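Long-range contacts in endo-1,4-beta-xylanase (Bacteroides thetaiotaomicron VPI-5482, PDB 3KST), which binds calcium and probably hydrolyses glycosidic bonds in xylan or related polysaccharides, as a member of glycosyl hydrolase family 43: residues W77-P82 / Y97-H102; K127-S132 / V188-S193; L143-F148 / W155-T160. All blocks are in the same frame, centred on the assembly; numbering follows the deposited sequence. Where two conformers were deposited one is given.

Contact 1. Residues W77-P82 / Y97-H102; sequences WGFWAP and YSAEEH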
loop_
_atom_site.group_PDB
_atom_site.type_symbol
_atom_site.label_atom_id
_atom_site.label_comp_id
_atom_site.label_asym_id
_atom_site.label_seq_id
_atom_site.Cartn_x
_atom_site.Cartn_y
_atom_site.Cartn_z
ATOM N N TRP A 77 -18.191 5.824 -2.416
ATOM C CA TRP A 77 -17.979 4.541 -1.724
ATOM C C TRP A 77 -16.693 3.888 -2.186
ATOM O O TRP A 77 -16.101 4.293 -3.199
ATOM C CB TRP A 77 -19.171 3.599 -1.969
ATOM C CG TRP A 77 -19.374 3.218 -3.405
ATOM C CD1 TRP A 77 -20.145 3.880 -4.344
ATOM C CD2 TRP A 77 -18.777 2.108 -4.092
ATOM N NE1 TRP A 77 -20.079 3.223 -5.553
ATOM C CE2 TRP A 77 -19.240 2.148 -5.434
ATOM C CE3 TRP A 77 -17.901 1.071 -3.708
ATOM C CZ2 TRP A 77 -18.865 1.202 -6.376
ATOM C CZ3 TRP A 77 -17.531 0.115 -4.658
ATOM C CH2 TRP A 77 -18.005 0.190 -5.983
ATOM N N GLY A 78 -16.247 2.858 -1.470
ATOM C CA GLY A 78 -15.032 2.175 -1.879
ATOM C C GLY A 78 -13.724 2.970 -1.826
ATOM O O GLY A 78 -12.878 2.821 -2.713
ATOM N N PHE A 79 -13.566 3.829 -0.816
ATOM C CA PHE A 79 -12.275 4.539 -0.603
ATOM C C PHE A 79 -11.286 3.546 0.010
ATOM O O PHE A 79 -11.342 3.261 1.224
ATOM C CB PHE A 79 -12.452 5.784 0.234
ATOM C CG PHE A 79 -13.155 6.864 -0.510
ATOM C CD1 PHE A 79 -12.413 7.791 -1.219
ATOM C CD2 PHE A 79 -14.550 6.849 -0.643
ATOM C CE1 PHE A 79 -13.064 8.802 -1.948
ATOM C CE2 PHE A 79 -15.213 7.842 -1.361
ATOM C CZ PHE A 79 -14.477 8.813 -2.023
ATOM N N TRP A 80 -10.429 2.974 -0.845
ATOM C CA TRP A 80 -9.456 1.937 -0.462
ATOM C C TRP A 80 -7.990 2.236 -0.817
ATOM O O TRP A 80 -7.681 2.945 -1.787
ATOM C CB TRP A 80 -9.753 0.603 -1.173
ATOM C CG TRP A 80 -11.157 0.111 -1.117
ATOM C CD1 TRP A 80 -12.068 0.292 -0.121
ATOM C CD2 TRP A 80 -11.795 -0.691 -2.104
ATOM N NE1 TRP A 80 -13.247 -0.332 -0.433
ATOM C CE2 TRP A 80 -13.112 -0.949 -1.647
ATOM C CE3 TRP A 80 -11.393 -1.217 -3.338
ATOM C CZ2 TRP A 80 -14.038 -1.707 -2.399
ATOM C CZ3 TRP A 80 -12.320 -1.965 -4.091
ATOM C CH2 TRP A 80 -13.621 -2.212 -3.601
ATOM N N ALA A 81 -7.098 1.619 -0.045
ATOM C CA ALA A 81 -5.673 1.505 -0.391
ATOM C C ALA A 81 -4.952 2.816 -0.756
ATOM O O ALA A 81 -4.311 2.917 -1.812
ATOM C CB ALA A 81 -5.530 0.434 -1.519
ATOM N N PRO A 82 -5.002 3.811 0.151
ATOM C CA PRO A 82 -4.309 5.063 -0.091
ATOM C C PRO A 82 -2.786 4.941 0.079
ATOM O O PRO A 82 -2.326 4.092 0.840
ATOM C CB PRO A 82 -4.885 5.969 0.993
ATOM C CG PRO A 82 -5.105 5.035 2.151
ATOM C CD PRO A 82 -5.555 3.758 1.527
ATOM N N TYR A 97 -5.105 6.694 -4.692
ATOM C CA TYR A 97 -6.113 5.862 -4.017
ATOM C C TYR A 97 -7.132 5.277 -4.974
ATOM O O TYR A 97 -7.110 5.590 -6.157
ATOM C CB TYR A 97 -6.823 6.722 -2.973
ATOM C CG TYR A 97 -7.571 7.923 -3.521
ATOM C CD1 TYR A 97 -6.897 9.113 -3.872
ATOM C CD2 TYR A 97 -8.953 7.888 -3.684
ATOM C CE1 TYR A 97 -7.594 10.251 -4.383
ATOM C CE2 TYR A 97 -9.684 9.033 -4.180
ATOM C CZ TYR A 97 -8.983 10.208 -4.523
ATOM O OH TYR A 97 -9.671 11.308 -5.005
ATOM N N SER A 98 -8.003 4.416 -4.440
ATOM C CA SER A 98 -9.100 3.839 -5.167
ATOM C C SER A 98 -10.386 4.412 -4.622
ATOM O O SER A 98 -10.480 4.716 -3.461
ATOM C CB SER A 98 -9.097 2.332 -5.012
ATOM O OG SER A 98 -7.858 1.801 -5.436
ATOM N N ALA A 99 -11.367 4.596 -5.487
ATOM C CA ALA A 99 -12.695 5.073 -5.106
ATOM C C ALA A 99 -13.664 4.515 -6.144
ATOM O O ALA A 99 -13.421 4.666 -7.331
ATOM C CB ALA A 99 -12.741 6.633 -5.029
ATOM N N GLU A 100 -14.726 3.827 -5.706
ATOM C CA GLU A 100 -15.672 3.121 -6.599
ATOM C C GLU A 100 -14.988 2.218 -7.657
ATOM O O GLU A 100 -15.419 2.160 -8.817
ATOM C CB GLU A 100 -16.652 4.084 -7.289
ATOM C CG GLU A 100 -17.382 5.051 -6.390
ATOM C CD GLU A 100 -18.653 5.648 -6.984
ATOM O OE1 GLU A 100 -19.031 5.312 -8.136
ATOM O OE2 GLU A 100 -19.296 6.451 -6.275
ATOM N N GLU A 101 -13.920 1.526 -7.238
ATOM C CA GLU A 101 -13.135 0.645 -8.089
ATOM C C GLU A 101 -12.450 1.359 -9.276
ATOM O O GLU A 101 -12.251 0.739 -10.318
ATOM C CB GLU A 101 -13.960 -0.594 -8.538
ATOM C CG GLU A 101 -14.317 -1.506 -7.351
ATOM C CD GLU A 101 -15.303 -2.600 -7.674
ATOM O OE1 GLU A 101 -16.389 -2.300 -8.229
ATOM O OE2 GLU A 101 -15.007 -3.759 -7.322
ATOM N N HIS A 102 -12.087 2.633 -9.097
ATOM C CA HIS A 102 -11.303 3.399 -10.087
ATOM C C HIS A 102 -10.136 4.010 -9.337
ATOM O O HIS A 102 -10.233 4.247 -8.116
ATOM C CB HIS A 102 -12.143 4.471 -10.799
ATOM C CG HIS A 102 -13.202 3.889 -11.665
ATOM N ND1 HIS A 102 -14.375 3.378 -11.162
ATOM C CD2 HIS A 102 -13.240 3.686 -13.005
ATOM C CE1 HIS A 102 -15.110 2.905 -12.159
ATOM N NE2 HIS A 102 -14.441 3.077 -13.285
HETATM O O HOH W 1 -22.069 3.826 -7.669
HETATM O O HOH W 2 -12.488 1.199 -4.877
HETATM O O HOH W 3 -5.344 2.732 -4.281
#
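The indole of Trp77 and the side chain of Glu100 cross at about a right angle, with Glu100 CG over one face, 3.5 Å from the centroid of the five-membered ring in a CH-pi contact. The carboxylate lies only 20° from the indole plane, yet Trp77 NE1 is badly angled for it; the N-H goes instead to water 1 in the ring plane, while Glu100 OE2 accepts from Thr76 N. With CG lodged between its own backbone N and carbonyl carbon (chi1 63°), Trp77 brings the far end of the indole toward Glu101, whose OE1 meets its edge 3.7 Å from CH2. These residues lie at the open end of the hairpin of strands 80-87 and 92-99, part of a blade in the five-bladed beta-propeller of family 43. Trp80 and Ser98 form an antiparallel hydrogen-bonded pair, followed by the bond from Glu100 N to Trp77 O (2.9 Å). A type I' turn from Ala99 to His102 then leads into strand 102-108. Phe79 takes Ala99 CB over one ring face, 4.1 Å from the centroid, and lies side by side with Tyr97, whose OH bonds to Ser73 OG. Trp80 crosses Glu101, its CZ3 3.9 Å from Glu101 CG, and water 2 sits above the Trp80 ring plane, bonded to Gly78 O at 2.7 Å and to Glu101 N at 2.8 Å.

Contact 2. Residues K127-S132 / V188-S193; sequences KSIDTS and VAEGPS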
loop_
_atom_site.group_PDB
_atom_site.type_symbol
_atom_site.label_atom_id
_atom_site.label_comp_id
_atom_site.label_asym_id
_atom_site.label_seq_id
_atom_site.Cartn_x
_atom_site.Cartn_y
_atom_site.Cartn_z
ATOM N N LYS A 127 -11.935 0.243 -14.643
ATOM C CA LYS A 127 -11.937 -0.171 -13.234
ATOM C C LYS A 127 -10.531 -0.653 -12.832
ATOM O O LYS A 127 -9.868 -1.405 -13.547
ATOM C CB LYS A 127 -12.953 -1.267 -12.942
ATOM C CG LYS A 127 -14.405 -0.855 -12.909
ATOM C CD LYS A 127 -15.281 -2.013 -12.429
ATOM C CE LYS A 127 -16.766 -1.766 -12.704
ATOM N NZ LYS A 127 -17.654 -2.822 -12.144
ATOM N N SER A 128 -10.071 -0.190 -11.675
ATOM C CA SER A 128 -8.734 -0.488 -11.210
ATOM C C SER A 128 -8.599 -0.053 -9.778
ATOM O O SER A 128 -9.254 0.893 -9.368
ATOM C CB SER A 128 -7.620 0.153 -12.106
ATOM O OG SER A 128 -7.970 1.435 -12.652
ATOM N N ILE A 129 -7.698 -0.715 -9.060
ATOM C CA ILE A 129 -7.464 -0.407 -7.665
ATOM C C ILE A 129 -5.994 -0.559 -7.266
ATOM O O ILE A 129 -5.126 -0.973 -8.075
ATOM C CB ILE A 129 -8.334 -1.337 -6.766
ATOM C CG1 ILE A 129 -8.002 -2.820 -7.020
ATOM C CG2 ILE A 129 -9.838 -1.045 -6.959
ATOM C CD1 ILE A 129 -8.735 -3.772 -6.118
ATOM N N ASP A 130 -5.710 -0.217 -6.007
ATOM C CA ASP A 130 -4.403 -0.485 -5.386
ATOM C C ASP A 130 -3.176 0.229 -6.015
ATOM O O ASP A 130 -2.098 -0.336 -6.165
ATOM C CB ASP A 130 -4.160 -2.008 -5.226
ATOM C CG ASP A 130 -5.170 -2.682 -4.341
ATOM O OD1 ASP A 130 -6.152 -2.043 -3.951
ATOM O OD2 ASP A 130 -4.942 -3.859 -3.994
ATOM N N THR A 131 -3.381 1.496 -6.328
ATOM C CA THR A 131 -2.324 2.358 -6.834
ATOM C C THR A 131 -1.062 2.350 -5.944
ATOM O O THR A 131 -1.157 2.397 -4.713
ATOM C CB THR A 131 -2.757 3.827 -6.860
ATOM O OG1 THR A 131 -3.259 4.200 -5.567
ATOM C CG2 THR A 131 -3.788 4.089 -7.915
ATOM N N SER A 132 0.098 2.290 -6.577
ATOM C CA SER A 132 1.369 2.488 -5.886
ATOM C C SER A 132 2.302 3.141 -6.897
ATOM O O SER A 132 2.479 2.588 -7.986
ATOM C CB SER A 132 1.984 1.197 -5.368
ATOM O OG SER A 132 3.085 1.518 -4.533
ATOM N N VAL A 188 -6.166 -13.734 -7.323
ATOM C CA VAL A 188 -5.866 -12.367 -6.890
ATOM C C VAL A 188 -4.389 -12.108 -6.616
ATOM O O VAL A 188 -3.799 -12.832 -5.828
ATOM C CB VAL A 188 -6.630 -12.052 -5.551
ATOM C CG1 VAL A 188 -6.246 -10.654 -4.967
ATOM C CG2 VAL A 188 -8.155 -12.161 -5.735
ATOM N N ALA A 189 -3.821 -11.111 -7.294
ATOM C CA ALA A 189 -2.478 -10.584 -7.064
ATOM C C ALA A 189 -2.789 -9.078 -6.971
ATOM O O ALA A 189 -3.466 -8.510 -7.856
ATOM C CB ALA A 189 -1.564 -10.884 -8.215
ATOM N N GLU A 190 -2.376 -8.439 -5.889
ATOM C CA GLU A 190 -2.767 -7.045 -5.635
ATOM C C GLU A 190 -1.870 -6.386 -4.602
ATOM O O GLU A 190 -0.857 -6.977 -4.180
ATOM C CB GLU A 190 -4.240 -6.996 -5.180
ATOM C CG GLU A 190 -4.523 -7.650 -3.811
ATOM C CD GLU A 190 -6.010 -7.637 -3.402
ATOM O OE1 GLU A 190 -6.896 -7.432 -4.266
ATOM O OE2 GLU A 190 -6.276 -7.844 -2.198
ATOM N N GLY A 191 -2.251 -5.162 -4.205
ATOM C CA GLY A 191 -1.520 -4.375 -3.233
ATOM C C GLY A 191 -0.038 -4.250 -3.552
ATOM O O GLY A 191 0.781 -4.551 -2.694
ATOM N N PRO A 192 0.319 -3.852 -4.793
ATOM C CA PRO A 192 1.729 -3.681 -5.147
ATOM C C PRO A 192 2.515 -2.622 -4.341
ATOM O O PRO A 192 1.961 -1.629 -3.858
ATOM C CB PRO A 192 1.652 -3.251 -6.631
ATOM C CG PRO A 192 0.401 -2.544 -6.726
ATOM C CD PRO A 192 -0.549 -3.336 -5.872
ATOM N N SER A 193 3.822 -2.859 -4.227
ATOM C CA SER A 193 4.811 -1.938 -3.636
ATOM C C SER A 193 6.114 -2.117 -4.414
ATOM O O SER A 193 6.529 -3.257 -4.650
ATOM C CB SER A 193 5.041 -2.236 -2.158
ATOM O OG SER A 193 3.827 -2.145 -1.424
HETATM O O HOH W 4 -0.799 -1.076 -3.503
#
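Asp130 faces Gly191 and Pro192 across the meeting of two blades of the family 43 beta-propeller, near the bound calcium. Strands 129-135 and 189-197, each the edge strand of its own four-stranded sheet, run in nearly the same direction here, 19° apart and 6.3 Å between axes, joined by side chains and water without a backbone ladder. With CG anti to its own carbonyl carbon (chi1 -61°), Asp130 sends its carboxylate to Gly191. OD2 accepts from Gly191 N at 3.0 Å on the anti side, slightly out of the carboxylate plane. The same oxygen touches Glu190 CB and lies 4.1 Å from Glu190 OE1, the two carboxylates turned 61° apart. Glu190 is the predicted proton donor and Asp130 the predicted residue that orients it and tunes its pKa; Asn152 ND2 and Tyr215 OH hold the two Glu190 oxygens. The Pro192 ring lies against the strand opposite, CG 3.4 Å from Asp130 O and CD 3.9 Å from Asp130 CB. Ser132 sets its CB 3.2 Å from Pro192 O, while its OG bonds to OE1 of Glu83, a calcium-binding residue. Beside this pairing, water 4 donates one hydrogen bond to Asp130 O at 3.1 Å and another to Pro192 O at 2.8 Å.

Contact 3. Residues L143-F148 / W155-T160; sequences LYFVRF and WVAQMT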
loop_
_atom_site.group_PDB
_atom_site.type_symbol
_atom_site.label_atom_id
_atom_site.label_comp_id
_atom_site.label_asym_id
_atom_site.label_seq_id
_atom_site.Cartn_x
_atom_site.Cartn_y
_atom_site.Cartn_z
ATOM N N LEU A 143 3.264 3.976 -12.287
ATOM C CA LEU A 143 2.136 3.628 -11.411
ATOM C C LEU A 143 1.810 2.155 -11.589
ATOM O O LEU A 143 1.568 1.683 -12.731
ATOM C CB LEU A 143 0.880 4.479 -11.691
ATOM C CG LEU A 143 -0.236 4.374 -10.630
ATOM C CD1 LEU A 143 0.255 5.007 -9.346
ATOM C CD2 LEU A 143 -1.538 5.103 -11.057
ATOM N N TYR A 144 1.826 1.439 -10.463
ATOM C CA TYR A 144 1.453 0.038 -10.347
ATOM C C TYR A 144 0.021 0.051 -9.825
ATOM O O TYR A 144 -0.320 0.875 -8.987
ATOM C CB TYR A 144 2.404 -0.720 -9.413
ATOM C CG TYR A 144 3.806 -0.633 -9.942
ATOM C CD1 TYR A 144 4.590 0.493 -9.691
ATOM C CD2 TYR A 144 4.331 -1.633 -10.772
ATOM C CE1 TYR A 144 5.865 0.633 -10.250
ATOM C CE2 TYR A 144 5.627 -1.509 -11.322
ATOM C CZ TYR A 144 6.382 -0.375 -11.048
ATOM O OH TYR A 144 7.639 -0.213 -11.570
ATOM N N PHE A 145 -0.814 -0.828 -10.375
ATOM C CA PHE A 145 -2.230 -0.894 -10.040
ATOM C C PHE A 145 -2.774 -2.210 -10.556
ATOM O O PHE A 145 -2.111 -2.863 -11.369
ATOM C CB PHE A 145 -2.992 0.305 -10.645
ATOM C CG PHE A 145 -2.809 0.460 -12.124
ATOM C CD1 PHE A 145 -1.724 1.205 -12.624
ATOM C CD2 PHE A 145 -3.719 -0.085 -13.030
ATOM C CE1 PHE A 145 -1.535 1.363 -13.981
ATOM C CE2 PHE A 145 -3.527 0.088 -14.407
ATOM C CZ PHE A 145 -2.430 0.823 -14.868
ATOM N N VAL A 146 -3.953 -2.579 -10.073
ATOM C CA VAL A 146 -4.633 -3.828 -10.428
ATOM C C VAL A 146 -5.668 -3.598 -11.491
ATOM O O VAL A 146 -6.473 -2.668 -11.354
ATOM C CB VAL A 146 -5.409 -4.408 -9.206
ATOM C CG1 VAL A 146 -6.416 -5.536 -9.620
ATOM C CG2 VAL A 146 -4.417 -4.899 -8.123
ATOM N N ARG A 147 -5.633 -4.396 -12.563
ATOM C CA ARG A 147 -6.731 -4.439 -13.531
ATOM C C ARG A 147 -7.346 -5.828 -13.364
ATOM O O ARG A 147 -6.648 -6.811 -13.037
ATOM C CB ARG A 147 -6.273 -4.266 -14.963
ATOM C CG ARG A 147 -5.571 -2.950 -15.239
ATOM C CD ARG A 147 -4.982 -2.937 -16.639
ATOM N NE ARG A 147 -5.980 -3.015 -17.699
ATOM C CZ ARG A 147 -5.728 -3.299 -18.987
ATOM N NH1 ARG A 147 -4.492 -3.565 -19.406
ATOM N NH2 ARG A 147 -6.728 -3.337 -19.858
ATOM N N PHE A 148 -8.631 -5.912 -13.662
ATOM C CA PHE A 148 -9.394 -7.157 -13.544
ATOM C C PHE A 148 -9.380 -7.858 -14.903
ATOM O O PHE A 148 -10.406 -7.994 -15.578
ATOM C CB PHE A 148 -10.805 -6.847 -13.038
ATOM C CG PHE A 148 -10.804 -5.972 -11.833
ATOM C CD1 PHE A 148 -10.470 -6.496 -10.586
ATOM C CD2 PHE A 148 -11.081 -4.619 -11.937
ATOM C CE1 PHE A 148 -10.451 -5.673 -9.463
ATOM C CE2 PHE A 148 -11.055 -3.802 -10.832
ATOM C CZ PHE A 148 -10.746 -4.323 -9.587
ATOM N N TRP A 155 -0.693 -4.548 -12.955
ATOM C CA TRP A 155 -0.191 -3.894 -14.170
ATOM C C TRP A 155 0.673 -2.699 -13.799
ATOM O O TRP A 155 0.694 -2.246 -12.656
ATOM C CB TRP A 155 -1.382 -3.431 -15.029
ATOM C CG TRP A 155 -2.040 -4.548 -15.749
ATOM C CD1 TRP A 155 -2.864 -5.492 -15.229
ATOM C CD2 TRP A 155 -1.886 -4.862 -17.119
ATOM N NE1 TRP A 155 -3.273 -6.369 -16.201
ATOM C CE2 TRP A 155 -2.687 -6.000 -17.381
ATOM C CE3 TRP A 155 -1.180 -4.270 -18.170
ATOM C CZ2 TRP A 155 -2.778 -6.579 -18.660
ATOM C CZ3 TRP A 155 -1.261 -4.840 -19.431
ATOM C CH2 TRP A 155 -2.027 -6.005 -19.653
ATOM N N VAL A 156 1.413 -2.184 -14.771
ATOM C CA VAL A 156 2.162 -0.956 -14.606
ATOM C C VAL A 156 2.027 -0.148 -15.886
ATOM O O VAL A 156 1.781 -0.739 -16.963
ATOM C CB VAL A 156 3.660 -1.243 -14.312
ATOM C CG1 VAL A 156 4.313 -1.982 -15.538
ATOM C CG2 VAL A 156 4.428 0.052 -13.916
ATOM N N ALA A 157 2.115 1.175 -15.736
ATOM C CA ALA A 157 2.197 2.108 -16.860
ATOM C C ALA A 157 2.985 3.330 -16.414
ATOM O O ALA A 157 2.971 3.678 -15.265
ATOM C CB ALA A 157 0.827 2.538 -17.315
ATOM N N GLN A 158 3.681 3.963 -17.350
ATOM C CA GLN A 158 4.375 5.214 -17.068
ATOM C C GLN A 158 3.309 6.295 -16.905
ATOM O O GLN A 158 2.274 6.259 -17.595
ATOM C CB GLN A 158 5.295 5.562 -18.240
ATOM C CG GLN A 158 6.150 6.785 -18.048
ATOM C CD GLN A 158 6.882 7.188 -19.317
ATOM O OE1 GLN A 158 7.081 6.373 -20.223
ATOM N NE2 GLN A 158 7.306 8.460 -19.380
HETATM N N MSE A 159 3.533 7.223 -15.973
HETATM C CA MSE A 159 2.622 8.361 -15.787
HETATM C C MSE A 159 3.108 9.551 -16.612
HETATM O O MSE A 159 4.278 9.629 -16.998
HETATM C CB MSE A 159 2.528 8.824 -14.317
HETATM C CG MSE A 159 2.105 7.757 -13.324
HETATM SE SE MSE A 159 1.181 8.508 -11.793
HETATM C CE MSE A 159 -0.506 8.784 -12.633
ATOM N N THR A 160 2.202 10.496 -16.855
ATOM C CA THR A 160 2.596 11.776 -17.440
ATOM C C THR A 160 3.411 12.577 -16.384
ATOM O O THR A 160 3.485 12.186 -15.203
ATOM C CB THR A 160 1.368 12.554 -17.940
ATOM O OG1 THR A 160 0.425 12.704 -16.876
ATOM C CG2 THR A 160 0.663 11.798 -19.091
#
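Val156 CG2 presses on one face of the Tyr144 ring, 3.5 Å from its centroid, and comes within 3.3 Å of CE2, a tight CH-pi contact. The two side chains lie alongside each other and point the same way; CG2 is the branch anti to the Val156 backbone N, and the phenol OH beyond it bonds to Pro225 O. The other face of the sheet carries Leu143, Phe145, Trp155 and Ala157. There Trp155 CB lies over a face of the Phe145 ring, 4.2 Å from CE2, while CE1 reaches 4.3 Å from Ala157 CB. At the end near Leu143, CG of selenomethionine Met159 packs 3.9 Å from Leu143 CB. Between these layers, the pairs Leu143-Ala157 and Phe145-Trp155 supply four backbone hydrogen bonds of an antiparallel hairpin, the shortest from Trp155 N to Phe145 O at 2.7 Å.

Toward the polar edge Arg147 spreads over the indole of Trp155. Its CD stands 3.5 Å from the centroid of the five-membered ring; a bend at chi3 (64°) then carries CZ to 4.4 Å from that of the six-membered ring, a cation-pi contact. The guanidinium is inclined 60° to the indole and leads with NH1, while NE forms a salt bridge to Glu126 OE2. Trp155 NE1 is hydrogen-bonded to Thr149 OG1. With a serine in place of Trp155, Arg147 would probably lose the aromatic face under its chain and be left freer to turn about that salt bridge, and Thr149 OG1 would lose its indole N-H partner.

Strands 129-135 and 172-175 flank this hairpin in its four-stranded sheet, and Tyr144 and Val146 reach the next blade at Pro192, Leu194 and Glu190 of strand 189-197.

In the fold
From the N terminus, contact 1 comes first, closing the hairpin of strands 80-87 and 92-99 across 14 intervening residues before contact 2 opens. Contact 2 then spans 55 intervening residues, bringing 188-193 back beside 127-132, and contact 3, the hairpin of 143-148 and 155-160, falls wholly within that span; none of the three cross. Contacts 1 and 2 touch, probably through hydrogen bonds from Ser128 N to Glu101 O and between Ser98 OG and Asp130 N. Contact 2 reaches the sheet of contact 3 through strand 129-135, Tyr144 N probably bonding to Ser132 O and Val146 N to Ile129 O. Together they tie three successive propeller blades around the calcium-bearing centre.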